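Local coordinates for protein heavy metal cation tricomponent efflux pump ZneA(CzcA-like) (Cupriavidus metallidurans, PDB 4K0J) that exports heavy-metal ions as a Zn(II)/proton antiporter, the inner-membrane RND component of a tricomponent efflux pump, at residues E208-S216 / V227-N235; L732-V742 / N753-R763. All coordinates share one frame; numbering follows the deposited sequence.

Contact 1 of 2, residues E208-S216 / V227-N235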
ATOM      1  N   GLU C 208     -24.348  28.151 -22.985  1.00 60.67           N
ATOM      2  CA  GLU C 208     -24.836  26.947 -23.664  1.00 73.92           C
ATOM      3  C   GLU C 208     -24.463  26.850 -25.145  1.00 80.53           C
ATOM      4  O   GLU C 208     -24.479  25.761 -25.715  1.00 68.18           O
ATOM      5  CB  GLU C 208     -26.352  26.808 -23.500  1.00 86.95           C
ATOM      6  CG  GLU C 208     -26.787  26.328 -22.125  1.00101.29           C
ATOM      7  CD  GLU C 208     -28.287  26.447 -21.907  1.00113.34           C
ATOM      8  OE1 GLU C 208     -28.878  27.473 -22.311  1.00112.33           O
ATOM      9  OE2 GLU C 208     -28.876  25.511 -21.329  1.00121.48           O
ATOM     10  N   ASN C 209     -24.133  27.980 -25.768  1.00 98.31           N
ATOM     11  CA  ASN C 209     -23.746  27.977 -27.180  1.00102.92           C
ATOM     12  C   ASN C 209     -22.230  27.984 -27.396  1.00 95.36           C
ATOM     13  O   ASN C 209     -21.715  28.658 -28.286  1.00 99.11           O
ATOM     14  CB  ASN C 209     -24.421  29.121 -27.952  1.00110.32           C
ATOM     15  CG  ASN C 209     -24.051  30.489 -27.416  1.00114.18           C
ATOM     16  OD1 ASN C 209     -23.060  31.086 -27.836  1.00117.56           O
ATOM     17  ND2 ASN C 209     -24.855  30.998 -26.491  1.00112.41           N
ATOM     18  N   ASN C 210     -21.524  27.224 -26.570  1.00 86.33           N
ATOM     19  CA  ASN C 210     -20.096  27.026 -26.755  1.00 87.52           C
ATOM     20  C   ASN C 210     -19.763  25.539 -26.803  1.00 96.97           C
ATOM     21  O   ASN C 210     -19.296  24.958 -25.822  1.00 97.66           O
ATOM     22  CB  ASN C 210     -19.298  27.721 -25.652  1.00 82.98           C
ATOM     23  CG  ASN C 210     -17.806  27.467 -25.769  1.00 77.51           C
ATOM     24  OD1 ASN C 210     -17.159  27.935 -26.705  1.00 83.05           O
ATOM     25  ND2 ASN C 210     -17.256  26.710 -24.823  1.00 63.07           N
ATOM     26  N   ALA C 211     -20.022  24.924 -27.951  1.00102.51           N
ATOM     27  CA  ALA C 211     -19.771  23.500 -28.115  1.00102.97           C
ATOM     28  C   ALA C 211     -19.448  23.151 -29.560  1.00 93.69           C
ATOM     29  O   ALA C 211     -19.913  23.807 -30.491  1.00 98.63           O
ATOM     30  CB  ALA C 211     -20.964  22.686 -27.624  1.00107.51           C
ATOM     31  N   ASN C 212     -18.636  22.115 -29.734  1.00 73.19           N
ATOM     32  CA  ASN C 212     -18.299  21.610 -31.053  1.00 57.04           C
ATOM     33  C   ASN C 212     -18.783  20.180 -31.215  1.00 62.22           C
ATOM     34  O   ASN C 212     -18.045  19.240 -30.938  1.00 77.82           O
ATOM     35  CB  ASN C 212     -16.788  21.664 -31.280  1.00 53.74           C
ATOM     36  CG  ASN C 212     -16.329  22.991 -31.842  1.00 62.77           C
ATOM     37  OD1 ASN C 212     -17.015  24.006 -31.707  1.00 71.20           O
ATOM     38  ND2 ASN C 212     -15.163  22.991 -32.482  1.00 58.38           N
ATOM     39  N   ALA C 213     -20.023  20.015 -31.660  1.00 56.20           N
ATOM     40  CA  ALA C 213     -20.567  18.682 -31.884  1.00 50.64           C
ATOM     41  C   ALA C 213     -19.823  17.964 -33.010  1.00 49.56           C
ATOM     42  O   ALA C 213     -19.176  18.595 -33.849  1.00 42.26           O
ATOM     43  CB  ALA C 213     -22.049  18.757 -32.195  1.00 44.55           C
ATOM     44  N   GLY C 214     -19.904  16.638 -33.004  1.00 45.50           N
ATOM     45  CA  GLY C 214     -19.406  15.834 -34.098  1.00 35.53           C
ATOM     46  C   GLY C 214     -20.558  15.019 -34.637  1.00 78.67           C
ATOM     47  O   GLY C 214     -21.407  14.562 -33.874  1.00 74.47           O
ATOM     48  N   GLY C 215     -20.598  14.845 -35.952  1.00 93.80           N
ATOM     49  CA  GLY C 215     -21.678  14.109 -36.584  1.00 90.95           C
ATOM     50  C   GLY C 215     -21.321  12.678 -36.940  1.00 75.94           C
ATOM     51  O   GLY C 215     -22.004  12.053 -37.750  1.00 82.03           O
ATOM     52  N   SER C 216     -20.260  12.160 -36.326  1.00 56.31           N
ATOM     53  CA  SER C 216     -19.743  10.821 -36.628  1.00 56.09           C
ATOM     54  C   SER C 216     -19.425  10.638 -38.113  1.00 47.75           C
ATOM     55  O   SER C 216     -18.996  11.574 -38.783  1.00 54.93           O
ATOM     56  CB  SER C 216     -20.695   9.724 -36.141  1.00 68.17           C
ATOM     57  OG  SER C 216     -21.885   9.699 -36.908  1.00 78.53           O
ATOM     58  N   VAL C 227     -17.898  14.083 -39.583  1.00 33.01           N
ATOM     59  CA  VAL C 227     -18.562  15.381 -39.632  1.00 33.99           C
ATOM     60  C   VAL C 227     -18.186  16.249 -38.439  1.00 37.40           C
ATOM     61  O   VAL C 227     -18.311  15.836 -37.291  1.00 37.58           O
ATOM     62  CB  VAL C 227     -20.086  15.242 -39.695  1.00 34.75           C
ATOM     63  CG1 VAL C 227     -20.730  16.612 -39.797  1.00 35.73           C
ATOM     64  CG2 VAL C 227     -20.491  14.374 -40.881  1.00 42.33           C
ATOM     65  N   ARG C 228     -17.723  17.459 -38.721  1.00 40.16           N
ATOM     66  CA  ARG C 228     -17.337  18.385 -37.670  1.00 35.01           C
ATOM     67  C   ARG C 228     -18.204  19.630 -37.653  1.00 45.33           C
ATOM     68  O   ARG C 228     -18.183  20.423 -38.592  1.00 47.69           O
ATOM     69  CB  ARG C 228     -15.885  18.806 -37.839  1.00 34.44           C
ATOM     70  CG  ARG C 228     -14.905  17.805 -37.323  1.00 33.61           C
ATOM     71  CD  ARG C 228     -13.486  18.250 -37.593  1.00 33.08           C
ATOM     72  NE  ARG C 228     -13.228  19.596 -37.095  1.00 41.27           N
ATOM     73  CZ  ARG C 228     -12.021  20.150 -37.035  1.00 52.10           C
ATOM     74  NH1 ARG C 228     -11.881  21.380 -36.561  1.00 59.07           N
ATOM     75  NH2 ARG C 228     -10.953  19.473 -37.441  1.00 51.67           N
ATOM     76  N   GLY C 229     -18.966  19.794 -36.579  1.00 47.92           N
ATOM     77  CA  GLY C 229     -19.622  21.054 -36.304  1.00 43.31           C
ATOM     78  C   GLY C 229     -18.737  21.867 -35.381  1.00 37.26           C
ATOM     79  O   GLY C 229     -18.201  21.341 -34.411  1.00 38.72           O
ATOM     80  N   VAL C 230     -18.569  23.147 -35.684  1.00 37.61           N
ATOM     81  CA  VAL C 230     -17.702  24.003 -34.886  1.00 51.86           C
ATOM     82  C   VAL C 230     -18.470  25.200 -34.346  1.00 72.00           C
ATOM     83  O   VAL C 230     -18.959  26.034 -35.111  1.00 73.52           O
ATOM     84  CB  VAL C 230     -16.491  24.501 -35.697  1.00 42.20           C
ATOM     85  CG1 VAL C 230     -15.669  25.470 -34.874  1.00 37.13           C
ATOM     86  CG2 VAL C 230     -15.637  23.327 -36.145  1.00 40.94           C
ATOM     87  N   GLY C 231     -18.581  25.275 -33.024  1.00 78.73           N
ATOM     88  CA  GLY C 231     -19.292  26.364 -32.382  1.00 75.01           C
ATOM     89  C   GLY C 231     -18.551  26.894 -31.176  1.00 73.28           C
ATOM     90  O   GLY C 231     -19.074  27.712 -30.422  1.00 78.63           O
ATOM     91  N   LEU C 232     -17.324  26.420 -30.998  1.00 77.01           N
ATOM     92  CA  LEU C 232     -16.472  26.873 -29.909  1.00 79.58           C
ATOM     93  C   LEU C 232     -16.061  28.331 -30.134  1.00 73.53           C
ATOM     94  O   LEU C 232     -15.570  28.682 -31.208  1.00 77.86           O
ATOM     95  CB  LEU C 232     -15.236  25.976 -29.814  1.00 75.16           C
ATOM     96  CG  LEU C 232     -14.399  26.041 -28.536  1.00 79.30           C
ATOM     97  CD1 LEU C 232     -15.185  25.513 -27.346  1.00 77.11           C
ATOM     98  CD2 LEU C 232     -13.105  25.268 -28.712  1.00 79.19           C
ATOM     99  N   ILE C 233     -16.272  29.177 -29.127  1.00 57.38           N
ATOM    100  CA  ILE C 233     -15.896  30.588 -29.216  1.00 57.89           C
ATOM    101  C   ILE C 233     -14.374  30.740 -29.235  1.00 56.77           C
ATOM    102  O   ILE C 233     -13.668  30.024 -28.523  1.00 64.89           O
ATOM    103  CB  ILE C 233     -16.518  31.414 -28.062  1.00 61.50           C
ATOM    104  CG1 ILE C 233     -16.175  32.893 -28.210  1.00 53.32           C
ATOM    105  CG2 ILE C 233     -16.072  30.889 -26.705  1.00 69.40           C
ATOM    106  CD1 ILE C 233     -16.579  33.721 -27.026  1.00 44.30           C
ATOM    107  N   ARG C 234     -13.870  31.659 -30.057  1.00 38.02           N
ATOM    108  CA  ARG C 234     -12.427  31.749 -30.309  1.00 37.58           C
ATOM    109  C   ARG C 234     -11.814  33.053 -29.841  1.00 37.63           C
ATOM    110  O   ARG C 234     -10.678  33.088 -29.384  1.00 41.23           O
ATOM    111  CB  ARG C 234     -12.116  31.561 -31.799  1.00 37.50           C
ATOM    112  CG  ARG C 234     -12.339  30.155 -32.331  1.00 43.93           C
ATOM    113  CD  ARG C 234     -11.409  29.150 -31.677  1.00 45.72           C
ATOM    114  NE  ARG C 234     -11.659  27.793 -32.159  1.00 54.97           N
ATOM    115  CZ  ARG C 234     -11.228  26.689 -31.554  1.00 50.79           C
ATOM    116  NH1 ARG C 234     -10.526  26.774 -30.430  1.00 46.14           N
ATOM    117  NH2 ARG C 234     -11.505  25.497 -32.073  1.00 40.54           N
ATOM    118  N   ASN C 235     -12.558  34.135 -29.980  1.00 38.08           N
ATOM    119  CA  ASN C 235     -12.071  35.426 -29.535  1.00 49.68           C
ATOM    120  C   ASN C 235     -13.237  36.348 -29.232  1.00 53.02           C
ATOM    121  O   ASN C 235     -14.370  36.059 -29.616  1.00 38.92           O
ATOM    122  CB  ASN C 235     -11.136  36.047 -30.574  1.00 50.10           C
ATOM    123  CG  ASN C 235     -11.758  36.118 -31.955  1.00 54.43           C
ATOM    124  OD1 ASN C 235     -12.965  35.946 -32.120  1.00 51.63           O
ATOM    125  ND2 ASN C 235     -10.931  36.372 -32.961  1.00 57.37           N
TER
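Asn210 and Asn212 reach across with their side-chain amides and bind the backbone at residues 231-233. Asn210 OD1 accepts Ile233 N at 2.9 Å, in a nearly straight bond (167° at the hydrogen). The donor lies almost on the extension of the amide C=O. Asn210 CG is anti to its own backbone N (chi1 177°), and this carries the amide over to Leu232 CD1 and Ile233 CG2. The Asn210 and Ile233 side chains cross at about a right angle. Asn212 OD1 takes both Gly231 N and Leu232 N, although these bonds refine too short for their exact lengths to be trusted. Asn212 ND2 lies alongside Val230, 3.5 Å from Val230 CG1.

Further along, the backbone takes over as an antiparallel hairpin. Gly229 N donates to Ala213 O, Gly215 N to Val227 O at 2.8 Å, and Val227 N to Ser216 O at 2.9 Å. Gly214 and Arg228 form the non-hydrogen-bonded pair between them. Such an intersubunit arm is consistent with the docking domain of RND pumps.

In a neighbouring subunit, Glu59 and Glu60 form salt bridges with Arg228, Glu60 also accepts Asn212 ND2, and a strand pairs with residues 227-230 in a parallel ladder, so the sheet runs on across the interface. At the base, Leu232 and Ile233 pack on strand 741-747, and Ile233 also touches helix 236-239.

Contact 2 of 2, residues L732-V742 / N753-R763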
ATOM      1  N   LEU C 732     -27.482  38.409  -9.037  1.00 47.87           N
ATOM      2  CA  LEU C 732     -27.053  39.778  -9.276  1.00 40.52           C
ATOM      3  C   LEU C 732     -25.724  40.054  -8.601  1.00 41.10           C
ATOM      4  O   LEU C 732     -24.869  40.731  -9.170  1.00 35.88           O
ATOM      5  CB  LEU C 732     -28.105  40.760  -8.761  1.00 49.49           C
ATOM      6  CG  LEU C 732     -27.735  42.245  -8.722  1.00 52.55           C
ATOM      7  CD1 LEU C 732     -28.000  42.911 -10.060  1.00 47.78           C
ATOM      8  CD2 LEU C 732     -28.491  42.952  -7.610  1.00 60.10           C
ATOM      9  N   ILE C 733     -25.547  39.518  -7.396  1.00 44.93           N
ATOM     10  CA  ILE C 733     -24.344  39.786  -6.612  1.00 41.38           C
ATOM     11  C   ILE C 733     -23.169  38.942  -7.068  1.00 42.66           C
ATOM     12  O   ILE C 733     -22.026  39.401  -7.069  1.00 42.99           O
ATOM     13  CB  ILE C 733     -24.564  39.517  -5.113  1.00 42.48           C
ATOM     14  CG1 ILE C 733     -25.886  40.118  -4.644  1.00 53.33           C
ATOM     15  CG2 ILE C 733     -23.419  40.094  -4.302  1.00 34.20           C
ATOM     16  CD1 ILE C 733     -26.532  39.366  -3.498  1.00 52.17           C
ATOM     17  N   GLN C 734     -23.457  37.702  -7.451  1.00 41.65           N
ATOM     18  CA  GLN C 734     -22.418  36.729  -7.769  1.00 39.14           C
ATOM     19  C   GLN C 734     -21.922  36.901  -9.196  1.00 40.73           C
ATOM     20  O   GLN C 734     -20.733  36.760  -9.477  1.00 43.63           O
ATOM     21  CB  GLN C 734     -22.946  35.305  -7.571  1.00 43.88           C
ATOM     22  CG  GLN C 734     -21.861  34.261  -7.383  1.00 55.53           C
ATOM     23  CD  GLN C 734     -21.166  34.380  -6.034  1.00 63.52           C
ATOM     24  OE1 GLN C 734     -21.761  34.110  -4.991  1.00 54.69           O
ATOM     25  NE2 GLN C 734     -19.904  34.791  -6.052  1.00 68.12           N
ATOM     26  N   THR C 735     -22.849  37.200 -10.097  1.00 49.35           N
ATOM     27  CA  THR C 735     -22.517  37.382 -11.500  1.00 51.19           C
ATOM     28  C   THR C 735     -22.238  38.851 -11.779  1.00 46.69           C
ATOM     29  O   THR C 735     -21.133  39.219 -12.173  1.00 45.59           O
ATOM     30  CB  THR C 735     -23.666  36.904 -12.406  1.00 61.97           C
ATOM     31  OG1 THR C 735     -24.072  35.584 -12.016  1.00 53.28           O
ATOM     32  CG2 THR C 735     -23.231  36.902 -13.873  1.00 70.77           C
ATOM     33  N   GLY C 736     -23.248  39.685 -11.558  1.00 53.51           N
ATOM     34  CA  GLY C 736     -23.140  41.110 -11.805  1.00 58.57           C
ATOM     35  C   GLY C 736     -22.054  41.794 -10.999  1.00 51.38           C
ATOM     36  O   GLY C 736     -21.101  42.329 -11.562  1.00 54.94           O
ATOM     37  N   ILE C 737     -22.194  41.785  -9.678  1.00 42.18           N
ATOM     38  CA  ILE C 737     -21.182  42.395  -8.822  1.00 45.46           C
ATOM     39  C   ILE C 737     -19.932  41.527  -8.742  1.00 50.79           C
ATOM     40  O   ILE C 737     -18.858  41.927  -9.193  1.00 55.55           O
ATOM     41  CB  ILE C 737     -21.696  42.643  -7.394  1.00 40.29           C
ATOM     42  CG1 ILE C 737     -22.982  43.470  -7.422  1.00 39.89           C
ATOM     43  CG2 ILE C 737     -20.630  43.340  -6.577  1.00 33.72           C
ATOM     44  CD1 ILE C 737     -23.607  43.675  -6.063  1.00 33.87           C
ATOM     45  N   GLY C 738     -20.089  40.337  -8.166  1.00 48.55           N
ATOM     46  CA  GLY C 738     -18.982  39.418  -7.944  1.00 48.84           C
ATOM     47  C   GLY C 738     -18.125  39.147  -9.160  1.00 53.52           C
ATOM     48  O   GLY C 738     -16.902  39.051  -9.060  1.00 35.35           O
ATOM     49  N   GLY C 739     -18.775  39.029 -10.314  1.00 62.78           N
ATOM     50  CA  GLY C 739     -18.080  38.788 -11.563  1.00 61.29           C
ATOM     51  C   GLY C 739     -17.647  37.347 -11.719  1.00 57.17           C
ATOM     52  O   GLY C 739     -16.475  37.075 -11.964  1.00 62.51           O
ATOM     53  N   SER C 740     -18.593  36.422 -11.574  1.00 54.30           N
ATOM     54  CA  SER C 740     -18.305  35.004 -11.760  1.00 59.61           C
ATOM     55  C   SER C 740     -18.072  34.697 -13.235  1.00 55.09           C
ATOM     56  O   SER C 740     -18.778  35.222 -14.100  1.00 46.51           O
ATOM     57  CB  SER C 740     -19.460  34.140 -11.246  1.00 60.62           C
ATOM     58  OG  SER C 740     -20.198  33.591 -12.327  1.00 49.02           O
ATOM     59  N   PRO C 741     -17.079  33.839 -13.526  1.00 56.13           N
ATOM     60  CA  PRO C 741     -16.804  33.369 -14.888  1.00 57.23           C
ATOM     61  C   PRO C 741     -17.989  32.600 -15.443  1.00 64.74           C
ATOM     62  O   PRO C 741     -18.570  31.781 -14.735  1.00 72.08           O
ATOM     63  CB  PRO C 741     -15.613  32.426 -14.700  1.00 49.72           C
ATOM     64  CG  PRO C 741     -15.672  32.018 -13.276  1.00 52.83           C
ATOM     65  CD  PRO C 741     -16.175  33.222 -12.543  1.00 51.72           C
ATOM     66  N   VAL C 742     -18.349  32.864 -16.694  1.00 63.55           N
ATOM     67  CA  VAL C 742     -19.500  32.200 -17.289  1.00 57.25           C
ATOM     68  C   VAL C 742     -19.107  30.956 -18.068  1.00 58.21           C
ATOM     69  O   VAL C 742     -19.705  29.893 -17.898  1.00 61.89           O
ATOM     70  CB  VAL C 742     -20.265  33.116 -18.244  1.00 49.46           C
ATOM     71  CG1 VAL C 742     -21.548  32.438 -18.652  1.00 46.77           C
ATOM     72  CG2 VAL C 742     -20.544  34.458 -17.591  1.00 46.63           C
ATOM     73  N   ASN C 753     -11.176  32.092 -18.946  1.00 36.73           N
ATOM     74  CA  ASN C 753     -12.563  32.195 -18.525  1.00 36.98           C
ATOM     75  C   ASN C 753     -13.230  33.378 -19.198  1.00 37.18           C
ATOM     76  O   ASN C 753     -12.653  34.459 -19.272  1.00 37.08           O
ATOM     77  CB  ASN C 753     -12.669  32.360 -17.006  1.00 36.88           C
ATOM     78  CG  ASN C 753     -12.054  31.205 -16.241  1.00 45.25           C
ATOM     79  OD1 ASN C 753     -11.532  31.382 -15.135  1.00 41.16           O
ATOM     80  ND2 ASN C 753     -12.105  30.015 -16.825  1.00 49.51           N
ATOM     81  N   VAL C 754     -14.441  33.167 -19.702  1.00 37.49           N
ATOM     82  CA  VAL C 754     -15.272  34.271 -20.159  1.00 37.74           C
ATOM     83  C   VAL C 754     -16.214  34.664 -19.036  1.00 37.78           C
ATOM     84  O   VAL C 754     -17.007  33.843 -18.552  1.00 52.31           O
ATOM     85  CB  VAL C 754     -16.094  33.911 -21.400  1.00 38.09           C
ATOM     86  CG1 VAL C 754     -16.702  35.168 -22.016  1.00 38.36           C
ATOM     87  CG2 VAL C 754     -15.241  33.164 -22.402  1.00 37.97           C
ATOM     88  N   VAL C 755     -16.114  35.926 -18.635  1.00 42.52           N
ATOM     89  CA  VAL C 755     -16.844  36.454 -17.489  1.00 57.48           C
ATOM     90  C   VAL C 755     -17.820  37.558 -17.903  1.00 57.92           C
ATOM     91  O   VAL C 755     -17.533  38.348 -18.806  1.00 42.62           O
ATOM     92  CB  VAL C 755     -15.864  37.031 -16.442  1.00 59.61           C
ATOM     93  CG1 VAL C 755     -16.597  37.406 -15.169  1.00 69.85           C
ATOM     94  CG2 VAL C 755     -14.764  36.033 -16.142  1.00 57.51           C
ATOM     95  N   ALA C 756     -18.981  37.598 -17.250  1.00 66.00           N
ATOM     96  CA  ALA C 756     -19.907  38.719 -17.390  1.00 61.62           C
ATOM     97  C   ALA C 756     -20.023  39.436 -16.057  1.00 63.10           C
ATOM     98  O   ALA C 756     -20.274  38.808 -15.029  1.00 71.63           O
ATOM     99  CB  ALA C 756     -21.269  38.240 -17.837  1.00 54.60           C
ATOM    100  N   ARG C 757     -19.829  40.750 -16.073  1.00 52.67           N
ATOM    101  CA  ARG C 757     -19.987  41.548 -14.868  1.00 52.24           C
ATOM    102  C   ARG C 757     -20.247  43.015 -15.201  1.00 53.42           C
ATOM    103  O   ARG C 757     -19.818  43.511 -16.245  1.00 46.79           O
ATOM    104  CB  ARG C 757     -18.754  41.422 -13.972  1.00 57.16           C
ATOM    105  CG  ARG C 757     -17.497  42.061 -14.537  1.00 63.59           C
ATOM    106  CD  ARG C 757     -16.405  42.144 -13.479  1.00 70.63           C
ATOM    107  NE  ARG C 757     -15.179  42.747 -13.994  1.00 73.62           N
ATOM    108  CZ  ARG C 757     -14.085  42.954 -13.266  1.00 75.04           C
ATOM    109  NH1 ARG C 757     -13.014  43.511 -13.816  1.00 77.75           N
ATOM    110  NH2 ARG C 757     -14.061  42.606 -11.987  1.00 77.50           N
ATOM    111  N   PHE C 758     -20.954  43.699 -14.304  1.00 51.85           N
ATOM    112  CA  PHE C 758     -21.235  45.123 -14.445  1.00 43.21           C
ATOM    113  C   PHE C 758     -19.944  45.918 -14.453  1.00 48.55           C
ATOM    114  O   PHE C 758     -18.938  45.490 -13.885  1.00 52.12           O
ATOM    115  CB  PHE C 758     -22.120  45.606 -13.298  1.00 42.00           C
ATOM    116  CG  PHE C 758     -23.423  44.872 -13.187  1.00 40.79           C
ATOM    117  CD1 PHE C 758     -24.107  44.470 -14.321  1.00 36.81           C
ATOM    118  CD2 PHE C 758     -23.962  44.576 -11.947  1.00 49.20           C
ATOM    119  CE1 PHE C 758     -25.314  43.786 -14.224  1.00 43.55           C
ATOM    120  CE2 PHE C 758     -25.167  43.896 -11.843  1.00 57.32           C
ATOM    121  CZ  PHE C 758     -25.845  43.500 -12.985  1.00 36.78           C
ATOM    122  N   ILE C 759     -19.979  47.081 -15.092  1.00 55.65           N
ATOM    123  CA  ILE C 759     -18.796  47.929 -15.203  1.00 69.42           C
ATOM    124  C   ILE C 759     -18.477  48.582 -13.862  1.00 72.96           C
ATOM    125  O   ILE C 759     -19.313  48.606 -12.957  1.00 63.59           O
ATOM    126  CB  ILE C 759     -18.982  49.016 -16.291  1.00 82.25           C
ATOM    127  CG1 ILE C 759     -17.626  49.505 -16.812  1.00 85.79           C
ATOM    128  CG2 ILE C 759     -19.852  50.162 -15.773  1.00 82.01           C
ATOM    129  CD1 ILE C 759     -17.724  50.467 -17.979  1.00 90.17           C
ATOM    130  N   GLY C 760     -17.259  49.099 -13.733  1.00 88.84           N
ATOM    131  CA  GLY C 760     -16.861  49.811 -12.535  1.00103.58           C
ATOM    132  C   GLY C 760     -17.739  51.027 -12.326  1.00112.58           C
ATOM    133  O   GLY C 760     -18.394  51.490 -13.262  1.00120.64           O
ATOM    134  N   SER C 761     -17.759  51.534 -11.097  1.00107.21           N
ATOM    135  CA  SER C 761     -18.590  52.680 -10.728  1.00103.09           C
ATOM    136  C   SER C 761     -20.089  52.411 -10.889  1.00101.54           C
ATOM    137  O   SER C 761     -20.901  53.333 -10.826  1.00111.70           O
ATOM    138  CB  SER C 761     -18.181  53.942 -11.500  1.00105.90           C
ATOM    139  OG  SER C 761     -18.566  53.862 -12.863  1.00106.61           O
ATOM    140  N   SER C 762     -20.446  51.147 -11.103  1.00 87.78           N
ATOM    141  CA  SER C 762     -21.840  50.719 -11.073  1.00 75.84           C
ATOM    142  C   SER C 762     -22.038  49.877  -9.823  1.00 70.37           C
ATOM    143  O   SER C 762     -23.166  49.585  -9.424  1.00 65.42           O
ATOM    144  CB  SER C 762     -22.190  49.909 -12.325  1.00 75.72           C
ATOM    145  OG  SER C 762     -23.492  49.349 -12.237  1.00 65.44           O
ATOM    146  N   ARG C 763     -20.917  49.495  -9.217  1.00 73.46           N
ATOM    147  CA  ARG C 763     -20.888  48.739  -7.970  1.00 70.35           C
ATOM    148  C   ARG C 763     -20.011  49.479  -6.968  1.00 66.87           C
ATOM    149  O   ARG C 763     -19.596  48.912  -5.960  1.00 71.97           O
ATOM    150  CB  ARG C 763     -20.310  47.346  -8.219  1.00 68.32           C
ATOM    151  CG  ARG C 763     -19.148  47.366  -9.192  1.00 71.47           C
ATOM    152  CD  ARG C 763     -18.418  46.042  -9.287  1.00 71.73           C
ATOM    153  NE  ARG C 763     -17.420  46.092 -10.351  1.00 73.40           N
ATOM    154  CZ  ARG C 763     -16.544  45.129 -10.614  1.00 83.59           C
ATOM    155  NH1 ARG C 763     -15.683  45.284 -11.609  1.00 93.26           N
ATOM    156  NH2 ARG C 763     -16.524  44.017  -9.887  1.00 79.80           N
TER
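Leu732 and Gly736 pack against the ring of Phe758, where helix 726-737 crosses the end of strand 750-758. This is a helix lying on a beta hairpin: the helix leads through a glycine turn into strand 741-747, which pairs antiparallel with 750-758. The short helix and strand axes cross at -101° and come within 6.0 Å. Gly736 CA sits over one face of the Phe758 ring, 3.6 Å from its centroid, in a CH-pi contact. Leu732 CD1 meets the same ring at its edge, in plane, 3.5 Å from Phe758 CE2. The two side chains cross at about a right angle. Phe758 CG stands anti to its carbonyl carbon (chi1 -58°), which brings the ring under the helix. Leu199 of helix 199-208 and Phe187 of strand 182-187 also touch the Phe758 side chain.

Beyond the ring, Val742 CG2 meets Ala756 CB at 3.9 Å, and Pro741 CB lies 4.0 Å from Val755 CG2. Pro741 and Val755 are a non-hydrogen-bonded antiparallel pair whose side chains diverge. Helix 199-208 lies against Val742 through Thr203 and Ile206.

The polar links are mostly backbone. Phe758 N donates to Gly736 O at 3.1 Å, tying the Gly736 carbonyl to the strand. Val742 N donates to Val754 O, though its refined length is doubtful. Gly739, with positive phi, turns the chain between helix and strand, and its CA approaches Arg757 CB. Strand 182-187 hydrogen-bonds the far edge of 750-758.

At the polar edge Arg763 reaches across to Ile737. Its chain is extended from CG to NE (chi2 171°), which carries the guanidinium to the Ile737 carbonyl. Arg763 NH2 comes to 3.2 Å from Ile737 O.

Contact 1 comes first along the chain and closes before contact 2 opens. Their centres are 26 Å apart, and their nearest atoms are about 5 Å apart without touching. Each is built on a beta hairpin, 214-220 with 223-230 and 741-747 with 750-758. Two elements join them. Helix 199-208 leads into contact 1 and packs on contact 2, while strand 741-747 belongs to contact 2 and packs against Asn210, Leu232 and Ile233 of contact 1. The two also meet between subunits: Gln734 of contact 2 hydrogen-bonds Gly214 of another copy's contact 1. Arm and receiving helix therefore probably help hold the three subunits together, in a region far from the chain's centre.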